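Local coordinates for SusD superfamily protein (Bacteroides thetaiotaomicron, PDB 3MCX) that is of unknown function but binds zinc and, as a SusD-family outer-membrane protein, probably helps to capture nutrient glycans at the cell surface, at residues 303-309 / 408-413; 312-316 / 330-336. All coordinates share one frame; numbering follows the deposited sequence. Where two conformers were deposited one is given.

Interaction 1 (303-309 / 408-413); sequences EDPKDVR and KERRKE
R309 reaches from the loop that follows helix 295-301 to helix 403-414, where E409, K412 and E413, one helical turn apart or next to each other, receive it. Its CB and CG lead out with CG anti to the carbonyl carbon, and R309 CD arrives 3.5 Å from K412 O. A bend at the third torsion (chi3 -66°) then turns the guanidinium so that CB of K412 lies over the centre of one face, while D307 and E409 lie at its edge in plane and E413 OE1 sits tilted from it. NE donates to the syn lone pair of D307 OD1 and NH2 to D307 OD2, a side-on, two-nitrogen grip within the loop itself. At the far end NH1 and NH2 converge on a single oxygen, E409 OE2, from the same face of that carboxylate, with R309 NH2 2.8 Å from E409 OE2. R309 NH1 also meets E413 OE1 at 2.8 Å, in a more bent bond (135°). E413 is shared further, with R388, R355 and Y244.

D307 OD1 accepts the backbone N of R309 as well, closing an Asx turn that fixes the acid which in turn aligns the arginine. Toward the exposed end, K408 NZ forms a salt bridge with E303 OE1 at 2.9 Å, and K412 NZ reaches both D307 OD2 and E303 OE1 through one water each. The salt-bridge network thus joins loop to helix and satisfies a buried arginine at all three nitrogens; R309, with R388 and R355, probably helps to keep the clustered carboxylates ionised.

Interaction 2 (312-316 / 330-336); sequences LTKES and HEKVYLA. With ZN (zinc ion), chain D.
E315 and H330 bind one zinc ion from the long connection (315-333) of a two-stranded antiparallel sheet, 313-314 against 334-335, E315 just after the first strand and H330 four residues before the second. E315 OE2 lies 1.9 Å from the zinc ion and H330 ND1 2.0 Å, with the carboxylate and imidazole planes turned 71° apart; E319, in the same connection, supplies the third protein ligand. The extended E315 chain, its CG anti to the backbone N (chi1 -169°), runs past the carbonyl oxygen of H330 to reach the ion.

Behind the site, a water takes the N-H of S316 and donates to E331 O, bridging the diverging backbones. Farther along, K314 and Y334 form a hydrogen-bonded pair, K314 N to Y334 O and Y334 N to K314 O, both 2.9 Å. A classic beta bulge sets two residues, V333 and Y334, against the single K314, next to the inverse gamma turn centred on K332. A336 N to L312 O continues the pairing at the other end. T313 packs with its CB against K332 O, and its OG1 bonds to H310 O. The Y334 ring lies alongside the backbone from K314 to S316, with K314 O at its edge and Y334 CE1 3.4 Å from S316 CA.

The two contacts have centres 15 Å apart, on the same side of the chain's centre. Along the sequence, 303-309 runs almost directly into 312-316, the two-stranded sheet closes at 330-336 after its long connection, and 408-413 comes last, so interaction 2 is nested within the long loop closed by interaction 1. Helix 295-301 is common ground: L301 touches D307 and K412 in one contact and T313 in the other. K337, just past the second strand, bonds to the backbone oxygen of E413. A short loop is therefore tied by charge to helix 403-414 on one side and continues into a zinc-bearing strand pair on the other, all inside the SusD family region.

Interaction 1 (303-309 / 408-413)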
ATOM      1  N   GLU A 303      -1.671  17.321 -17.757  1.00  6.21           N
ATOM      2  CA  GLU A 303      -2.941  17.442 -18.491  1.00  6.51           C
ATOM      3  C   GLU A 303      -3.826  18.530 -17.856  1.00  6.99           C
ATOM      4  O   GLU A 303      -4.710  19.066 -18.523  1.00  8.43           O
ATOM      5  CB  GLU A 303      -3.703  16.105 -18.595  1.00  6.46           C
ATOM      6  CG  GLU A 303      -2.951  15.080 -19.412  1.00  6.62           C
ATOM      7  CD  GLU A 303      -3.613  13.721 -19.488  1.00 10.35           C
ATOM      8  OE1 GLU A 303      -4.768  13.558 -19.056  1.00 10.77           O
ATOM      9  OE2 GLU A 303      -2.953  12.777 -19.981  1.00 14.26           O
ATOM     10  N   ASP A 304      -3.590  18.831 -16.582  1.00  6.67           N
ATOM     11  CA  ASP A 304      -4.301  19.933 -15.919  1.00  6.34           C
ATOM     12  C   ASP A 304      -3.305  20.826 -15.176  1.00  6.27           C
ATOM     13  O   ASP A 304      -2.857  20.468 -14.089  1.00  6.14           O
ATOM     14  CB  ASP A 304      -5.406  19.398 -14.973  1.00  6.34           C
ATOM     15  CG  ASP A 304      -6.154  20.514 -14.251  1.00  6.09           C
ATOM     16  OD1 ASP A 304      -5.910  21.701 -14.564  1.00  6.83           O
ATOM     17  OD2 ASP A 304      -6.968  20.185 -13.353  1.00  8.12           O
ATOM     18  N   PRO A 305      -2.950  21.979 -15.761  1.00  7.49           N
ATOM     19  CA  PRO A 305      -2.001  22.877 -15.087  1.00  8.05           C
ATOM     20  C   PRO A 305      -2.493  23.494 -13.777  1.00  8.52           C
ATOM     21  O   PRO A 305      -1.653  23.998 -13.016  1.00  8.85           O
ATOM     22  CB  PRO A 305      -1.732  23.980 -16.119  1.00  8.73           C
ATOM     23  CG  PRO A 305      -2.388  23.578 -17.351  1.00 11.22           C
ATOM     24  CD  PRO A 305      -3.270  22.417 -17.131  1.00  8.08           C
ATOM     25  N   LYS A 306      -3.807  23.433 -13.501  1.00  7.84           N
ATOM     26  CA  LYS A 306      -4.387  24.011 -12.275  1.00  8.70           C
ATOM     27  C   LYS A 306      -4.427  23.009 -11.110  1.00  7.93           C
ATOM     28  O   LYS A 306      -4.935  23.317 -10.027  1.00  7.66           O
ATOM     29  CB  LYS A 306      -5.830  24.485 -12.548  1.00  8.19           C
ATOM     30  CG  LYS A 306      -5.979  25.467 -13.716  1.00 11.45           C
ATOM     31  CD  LYS A 306      -5.188  26.696 -13.504  1.00 14.52           C
ATOM     32  CE  LYS A 306      -5.554  27.731 -14.571  1.00 16.75           C
ATOM     33  NZ  LYS A 306      -4.752  28.971 -14.430  1.00 19.36           N
ATOM     34  N   ASP A 307      -3.921  21.807 -11.338  1.00  6.90           N
ATOM     35  CA  ASP A 307      -3.960  20.740 -10.363  1.00  6.35           C
ATOM     36  C   ASP A 307      -3.038  21.092  -9.164  1.00  6.67           C
ATOM     37  O   ASP A 307      -1.849  21.363  -9.333  1.00  7.27           O
ATOM     38  CB  ASP A 307      -3.519  19.446 -11.034  1.00  6.26           C
ATOM     39  CG  ASP A 307      -3.861  18.224 -10.236  1.00  8.07           C
ATOM     40  OD1 ASP A 307      -3.604  18.164  -8.997  1.00  6.67           O
ATOM     41  OD2 ASP A 307      -4.346  17.236 -10.852  1.00  7.35           O
ATOM     42  N   VAL A 308      -3.586  21.076  -7.956  1.00  6.44           N
ATOM     43  CA  VAL A 308      -2.777  21.371  -6.762  1.00  6.09           C
ATOM     44  C   VAL A 308      -1.632  20.369  -6.574  1.00  6.78           C
ATOM     45  O   VAL A 308      -0.625  20.718  -5.960  1.00  7.73           O
ATOM     46  CB  VAL A 308      -3.661  21.395  -5.490  1.00  5.92           C
ATOM     47  CG1 VAL A 308      -4.153  20.023  -5.106  1.00  6.93           C
ATOM     48  CG2 VAL A 308      -2.918  22.112  -4.299  1.00  6.77           C
ATOM     49  N   ARG A 309      -1.757  19.150  -7.100  1.00  6.40           N
ATOM     50  CA  ARG A 309      -0.749  18.100  -6.884  1.00  6.58           C
ATOM     51  C   ARG A 309       0.593  18.393  -7.584  1.00  6.81           C
ATOM     52  O   ARG A 309       1.592  17.732  -7.280  1.00  6.88           O
ATOM     53  CB  ARG A 309      -1.354  16.736  -7.255  1.00  6.87           C
ATOM     54  CG  ARG A 309      -2.424  16.352  -6.253  1.00  6.81           C
ATOM     55  CD  ARG A 309      -3.366  15.264  -6.721  1.00  6.27           C
ATOM     56  NE  ARG A 309      -4.201  15.697  -7.838  1.00  6.48           N
ATOM     57  CZ  ARG A 309      -5.331  15.107  -8.203  1.00  6.14           C
ATOM     58  NH1 ARG A 309      -5.832  14.087  -7.510  1.00  7.13           N
ATOM     59  NH2 ARG A 309      -5.964  15.526  -9.274  1.00  6.02           N
ATOM     60  N   LYS A 408      -7.075   7.470 -13.976  1.00  6.88           N
ATOM     61  CA  LYS A 408      -6.238   8.676 -14.025  1.00  6.80           C
ATOM     62  C   LYS A 408      -6.245   9.444 -12.712  1.00  6.89           C
ATOM     63  O   LYS A 408      -5.187   9.836 -12.222  1.00  6.79           O
ATOM     64  CB  LYS A 408      -6.662   9.615 -15.144  1.00  7.05           C
ATOM     65  CG  LYS A 408      -6.271   9.175 -16.559  1.00  8.70           C
ATOM     66  CD  LYS A 408      -6.582  10.271 -17.574  1.00 11.55           C
ATOM     67  CE  LYS A 408      -6.031  10.022 -18.965  1.00 13.32           C
ATOM     68  NZ  LYS A 408      -6.222  11.207 -19.878  1.00 11.58           N
ATOM     69  N   GLU A 409      -7.408   9.667 -12.125  1.00  6.26           N
ATOM     70  CA  GLU A 409      -7.471  10.401 -10.870  1.00  6.90           C
ATOM     71  C   GLU A 409      -6.748   9.665  -9.764  1.00  7.46           C
ATOM     72  O   GLU A 409      -6.046  10.291  -8.942  1.00  7.21           O
ATOM     73  CB  GLU A 409      -8.928  10.667 -10.477  1.00  6.51           C
ATOM     74  CG  GLU A 409      -9.080  11.797  -9.470  1.00  7.62           C
ATOM     75  CD  GLU A 409      -8.599  13.118  -9.996  1.00  7.93           C
ATOM     76  OE1 GLU A 409      -8.557  13.334 -11.225  1.00  8.08           O
ATOM     77  OE2 GLU A 409      -8.287  13.972  -9.143  1.00  8.69           O
ATOM     78  N   ARG A 410      -6.886   8.340  -9.713  1.00  7.10           N
ATOM     79  CA  ARG A 410      -6.167   7.550  -8.719  1.00  7.30           C
ATOM     80  C   ARG A 410      -4.662   7.664  -8.862  1.00  7.44           C
ATOM     81  O   ARG A 410      -3.936   7.746  -7.864  1.00  7.30           O
ATOM     82  CB  ARG A 410      -6.554   6.067  -8.789  1.00  7.89           C
ATOM     83  CG  ARG A 410      -8.009   5.756  -8.358  1.00  8.23           C
ATOM     84  CD  ARG A 410      -8.336   4.249  -8.476  1.00  8.54           C
ATOM     85  NE  ARG A 410      -7.495   3.489  -7.568  1.00  9.37           N
ATOM     86  CZ  ARG A 410      -7.767   3.185  -6.301  1.00 12.07           C
ATOM     87  NH1 ARG A 410      -8.954   3.430  -5.759  1.00 15.14           N
ATOM     88  NH2 ARG A 410      -6.861   2.569  -5.611  1.00 12.91           N
ATOM     89  N   ARG A 411      -4.175   7.647 -10.098  1.00  7.19           N
ATOM     90  CA  ARG A 411      -2.734   7.789 -10.344  1.00  7.76           C
ATOM     91  C   ARG A 411      -2.243   9.150  -9.821  1.00  7.52           C
ATOM     92  O   ARG A 411      -1.170   9.244  -9.207  1.00  7.39           O
ATOM     93  CB  ARG A 411      -2.394   7.613 -11.826  1.00  7.79           C
ATOM     94  CG  ARG A 411      -2.444   6.132 -12.228  1.00  8.64           C
ATOM     95  CD  ARG A 411      -2.420   6.019 -13.723  1.00  7.95           C
ATOM     96  NE  ARG A 411      -1.162   6.492 -14.292  1.00  7.98           N
ATOM     97  CZ  ARG A 411      -0.972   6.742 -15.586  1.00  9.83           C
ATOM     98  NH1 ARG A 411      -1.967   6.579 -16.474  1.00 10.88           N
ATOM     99  NH2 ARG A 411       0.224   7.164 -16.015  1.00 10.22           N
ATOM    100  N   LYS A 412      -3.018  10.196 -10.066  1.00  6.70           N
ATOM    101  CA  LYS A 412      -2.636  11.537  -9.612  1.00  6.88           C
ATOM    102  C   LYS A 412      -2.682  11.618  -8.061  1.00  7.83           C
ATOM    103  O   LYS A 412      -1.795  12.169  -7.434  1.00  7.01           O
ATOM    104  CB  LYS A 412      -3.553  12.601 -10.188  1.00  6.97           C
ATOM    105  CG  LYS A 412      -3.441  12.793 -11.702  1.00  7.61           C
ATOM    106  CD  LYS A 412      -4.475  13.772 -12.220  1.00  7.62           C
ATOM    107  CE  LYS A 412      -4.543  13.791 -13.734  1.00  7.50           C
ATOM    108  NZ  LYS A 412      -5.403  14.910 -14.241  1.00  7.75           N
ATOM    109  N   GLU A 413      -3.723  11.070  -7.453  1.00  7.69           N
ATOM    110  CA  GLU A 413      -3.980  11.232  -6.039  1.00  7.34           C
ATOM    111  C   GLU A 413      -3.105  10.345  -5.177  1.00  7.89           C
ATOM    112  O   GLU A 413      -2.679  10.759  -4.109  1.00  8.31           O
ATOM    113  CB  GLU A 413      -5.464  10.947  -5.723  1.00  6.78           C
ATOM    114  CG  GLU A 413      -5.846  11.252  -4.268  1.00  7.07           C
ATOM    115  CD  GLU A 413      -5.532  12.698  -3.877  1.00  7.88           C
ATOM    116  OE1 GLU A 413      -5.798  13.593  -4.704  1.00  6.95           O
ATOM    117  OE2 GLU A 413      -5.031  12.951  -2.745  1.00  8.50           O
TER
HETATM  118  O   HOH W   1      -6.202  14.229 -16.816  1.00 10.81           O
HETATM  119  O   HOH W   2      -3.384  10.408 -20.829  1.00 25.95           O
HETATM  120  O   HOH W   3      -3.634  16.896 -13.467  1.00  7.16           O

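Interaction 2 (312-316 / 330-336)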
ATOM      1  N   LEU A 312       3.638  18.753  -5.287  1.00  7.21           N
ATOM      2  CA  LEU A 312       4.380  17.596  -4.779  1.00  7.95           C
ATOM      3  C   LEU A 312       5.485  17.112  -5.712  1.00  7.63           C
ATOM      4  O   LEU A 312       6.149  16.134  -5.400  1.00  8.21           O
ATOM      5  CB  LEU A 312       3.402  16.432  -4.567  1.00  8.13           C
ATOM      6  CG  LEU A 312       2.388  16.655  -3.451  1.00 12.07           C
ATOM      7  CD1 LEU A 312       1.343  15.548  -3.498  1.00 14.08           C
ATOM      8  CD2 LEU A 312       3.033  16.770  -2.092  1.00 14.53           C
ATOM      9  N   THR A 313       5.678  17.774  -6.853  1.00  6.35           N
ATOM     10  CA  THR A 313       6.729  17.408  -7.817  1.00  6.57           C
ATOM     11  C   THR A 313       7.817  18.498  -7.787  1.00  7.16           C
ATOM     12  O   THR A 313       7.537  19.680  -7.985  1.00  8.49           O
ATOM     13  CB  THR A 313       6.151  17.255  -9.244  1.00  6.76           C
ATOM     14  OG1 THR A 313       5.681  18.521  -9.719  1.00  7.43           O
ATOM     15  CG2 THR A 313       4.982  16.255  -9.241  1.00  7.18           C
ATOM     16  N   LYS A 314       9.061  18.094  -7.546  1.00  6.47           N
ATOM     17  CA  LYS A 314      10.167  18.996  -7.308  0.50  6.52           C
ATOM     18  C   LYS A 314      11.363  18.617  -8.198  1.00  5.70           C
ATOM     19  O   LYS A 314      11.644  17.441  -8.380  1.00  4.92           O
ATOM     20  CB  LYS A 314      10.593  18.865  -5.841  0.50  6.97           C
ATOM     21  CG  LYS A 314       9.473  19.061  -4.838  0.50  9.02           C
ATOM     22  CD  LYS A 314       8.918  20.470  -4.946  0.50  8.92           C
ATOM     23  CE  LYS A 314       7.854  20.759  -3.897  0.50 10.14           C
ATOM     24  NZ  LYS A 314       7.129  22.057  -4.167  0.50 11.82           N
ATOM     25  N   GLU A 315      12.105  19.612  -8.655  1.00  5.63           N
ATOM     26  CA  GLU A 315      13.327  19.391  -9.358  1.00  7.44           C
ATOM     27  C   GLU A 315      14.415  19.027  -8.315  1.00  7.01           C
ATOM     28  O   GLU A 315      14.300  19.383  -7.158  1.00  6.02           O
ATOM     29  CB  GLU A 315      13.684  20.704 -10.011  1.00  9.53           C
ATOM     30  CG  GLU A 315      14.746  20.598 -10.947  1.00 11.41           C
ATOM     31  CD  GLU A 315      15.317  21.914 -11.503  1.00  8.03           C
ATOM     32  OE1 GLU A 315      14.765  23.088 -11.447  1.00  9.85           O
ATOM     33  OE2 GLU A 315      16.400  21.682 -12.075  1.00  3.90           O
ATOM     34  N   SER A 316      15.453  18.327  -8.748  1.00  5.31           N
ATOM     35  CA  SER A 316      16.624  18.058  -7.910  1.00  5.04           C
ATOM     36  C   SER A 316      17.177  19.320  -7.258  1.00  4.47           C
ATOM     37  O   SER A 316      17.420  20.335  -7.906  1.00  4.73           O
ATOM     38  CB  SER A 316      17.733  17.453  -8.771  1.00  6.20           C
ATOM     39  OG  SER A 316      18.939  17.273  -8.042  1.00  6.05           O
ATOM     40  N   HIS A 330      16.641  18.327 -15.297  1.00  4.67           N
ATOM     41  CA  HIS A 330      15.957  19.523 -14.752  1.00  4.48           C
ATOM     42  C   HIS A 330      14.407  19.293 -14.640  1.00  5.79           C
ATOM     43  O   HIS A 330      13.655  20.269 -14.414  1.00  7.57           O
ATOM     44  CB  HIS A 330      16.345  20.802 -15.493  1.00  4.64           C
ATOM     45  CG  HIS A 330      17.809  21.090 -15.408  1.00  3.49           C
ATOM     46  ND1 HIS A 330      18.404  21.766 -14.345  1.00  3.35           N
ATOM     47  CD2 HIS A 330      18.806  20.773 -16.266  1.00  5.74           C
ATOM     48  CE1 HIS A 330      19.708  21.816 -14.562  1.00  6.75           C
ATOM     49  NE2 HIS A 330      19.972  21.245 -15.724  1.00  5.92           N
ATOM     50  N   GLU A 331      13.958  18.061 -14.748  1.00  5.49           N
ATOM     51  CA  GLU A 331      12.554  17.806 -14.609  1.00  5.99           C
ATOM     52  C   GLU A 331      12.114  17.646 -13.152  1.00  5.28           C
ATOM     53  O   GLU A 331      12.920  17.343 -12.277  1.00  5.24           O
ATOM     54  CB  GLU A 331      12.197  16.562 -15.440  1.00  6.63           C
ATOM     55  CG  GLU A 331      12.498  16.702 -16.916  1.00  8.24           C
ATOM     56  CD  GLU A 331      11.706  17.796 -17.546  1.00 17.49           C
ATOM     57  OE1 GLU A 331      10.473  17.828 -17.308  1.00 19.20           O
ATOM     58  OE2 GLU A 331      12.362  18.625 -18.202  1.00 22.66           O
ATOM     59  N   LYS A 332      10.843  17.862 -12.877  1.00  5.50           N
ATOM     60  CA  LYS A 332      10.325  17.801 -11.524  1.00  5.91           C
ATOM     61  C   LYS A 332      10.018  16.362 -11.105  1.00  6.37           C
ATOM     62  O   LYS A 332       8.866  15.988 -10.861  1.00  6.56           O
ATOM     63  CB  LYS A 332       9.122  18.729 -11.393  1.00  6.38           C
ATOM     64  CG  LYS A 332       9.468  20.157 -11.596  1.00  7.60           C
ATOM     65  CD  LYS A 332       8.259  21.078 -11.385  1.00 10.77           C
ATOM     66  CE  LYS A 332       8.623  22.543 -11.629  1.00 14.70           C
ATOM     67  NZ  LYS A 332       7.482  23.396 -11.132  1.00 20.34           N
ATOM     68  N   VAL A 333      11.083  15.560 -11.004  1.00  4.95           N
ATOM     69  CA  VAL A 333      10.931  14.125 -10.818  1.00  5.58           C
ATOM     70  C   VAL A 333      11.045  13.658  -9.368  1.00  6.14           C
ATOM     71  O   VAL A 333      10.941  12.474  -9.116  1.00  6.35           O
ATOM     72  CB  VAL A 333      11.953  13.356 -11.687  1.00  5.13           C
ATOM     73  CG1 VAL A 333      11.721  13.690 -13.177  1.00  5.60           C
ATOM     74  CG2 VAL A 333      13.438  13.621 -11.247  1.00  6.22           C
ATOM     75  N   TYR A 334      11.152  14.575  -8.402  1.00  5.82           N
ATOM     76  CA  TYR A 334      11.206  14.158  -7.001  1.00  6.10           C
ATOM     77  C   TYR A 334       9.827  14.333  -6.372  1.00  6.52           C
ATOM     78  O   TYR A 334       9.224  15.402  -6.513  1.00  6.90           O
ATOM     79  CB  TYR A 334      12.269  14.964  -6.233  1.00  5.46           C
ATOM     80  CG  TYR A 334      13.664  14.628  -6.714  1.00  6.06           C
ATOM     81  CD1 TYR A 334      14.160  15.192  -7.831  1.00  3.98           C
ATOM     82  CD2 TYR A 334      14.474  13.692  -6.045  1.00  5.74           C
ATOM     83  CE1 TYR A 334      15.404  14.875  -8.326  1.00  4.71           C
ATOM     84  CE2 TYR A 334      15.740  13.362  -6.539  1.00  5.93           C
ATOM     85  CZ  TYR A 334      16.215  13.988  -7.646  1.00  5.74           C
ATOM     86  OH  TYR A 334      17.481  13.720  -8.155  1.00  8.24           O
ATOM     87  N   LEU A 335       9.305  13.270  -5.769  1.00  6.63           N
ATOM     88  CA  LEU A 335       8.007  13.294  -5.111  1.00  6.80           C
ATOM     89  C   LEU A 335       8.190  13.792  -3.692  1.00  7.01           C
ATOM     90  O   LEU A 335       9.001  13.207  -2.957  1.00  7.78           O
ATOM     91  CB  LEU A 335       7.419  11.877  -5.111  1.00  7.70           C
ATOM     92  CG  LEU A 335       6.025  11.748  -4.493  1.00  7.94           C
ATOM     93  CD1 LEU A 335       5.026  12.558  -5.284  1.00  8.46           C
ATOM     94  CD2 LEU A 335       5.608  10.270  -4.328  1.00  8.73           C
ATOM     95  N   ALA A 336       7.439  14.804  -3.277  1.00  6.91           N
ATOM     96  CA  ALA A 336       7.638  15.463  -1.971  1.00  6.96           C
ATOM     97  C   ALA A 336       6.537  15.113  -0.944  1.00  6.40           C
ATOM     98  O   ALA A 336       6.273  15.890  -0.044  1.00  7.16           O
ATOM     99  CB  ALA A 336       7.750  16.980  -2.153  1.00  8.01           C
TER
HETATM  100 ZN    ZN D   3      17.617  22.920 -12.964  0.80 10.08          ZN
HETATM  101  O   HOH W   4      15.570  17.256 -11.452  1.00  5.15           O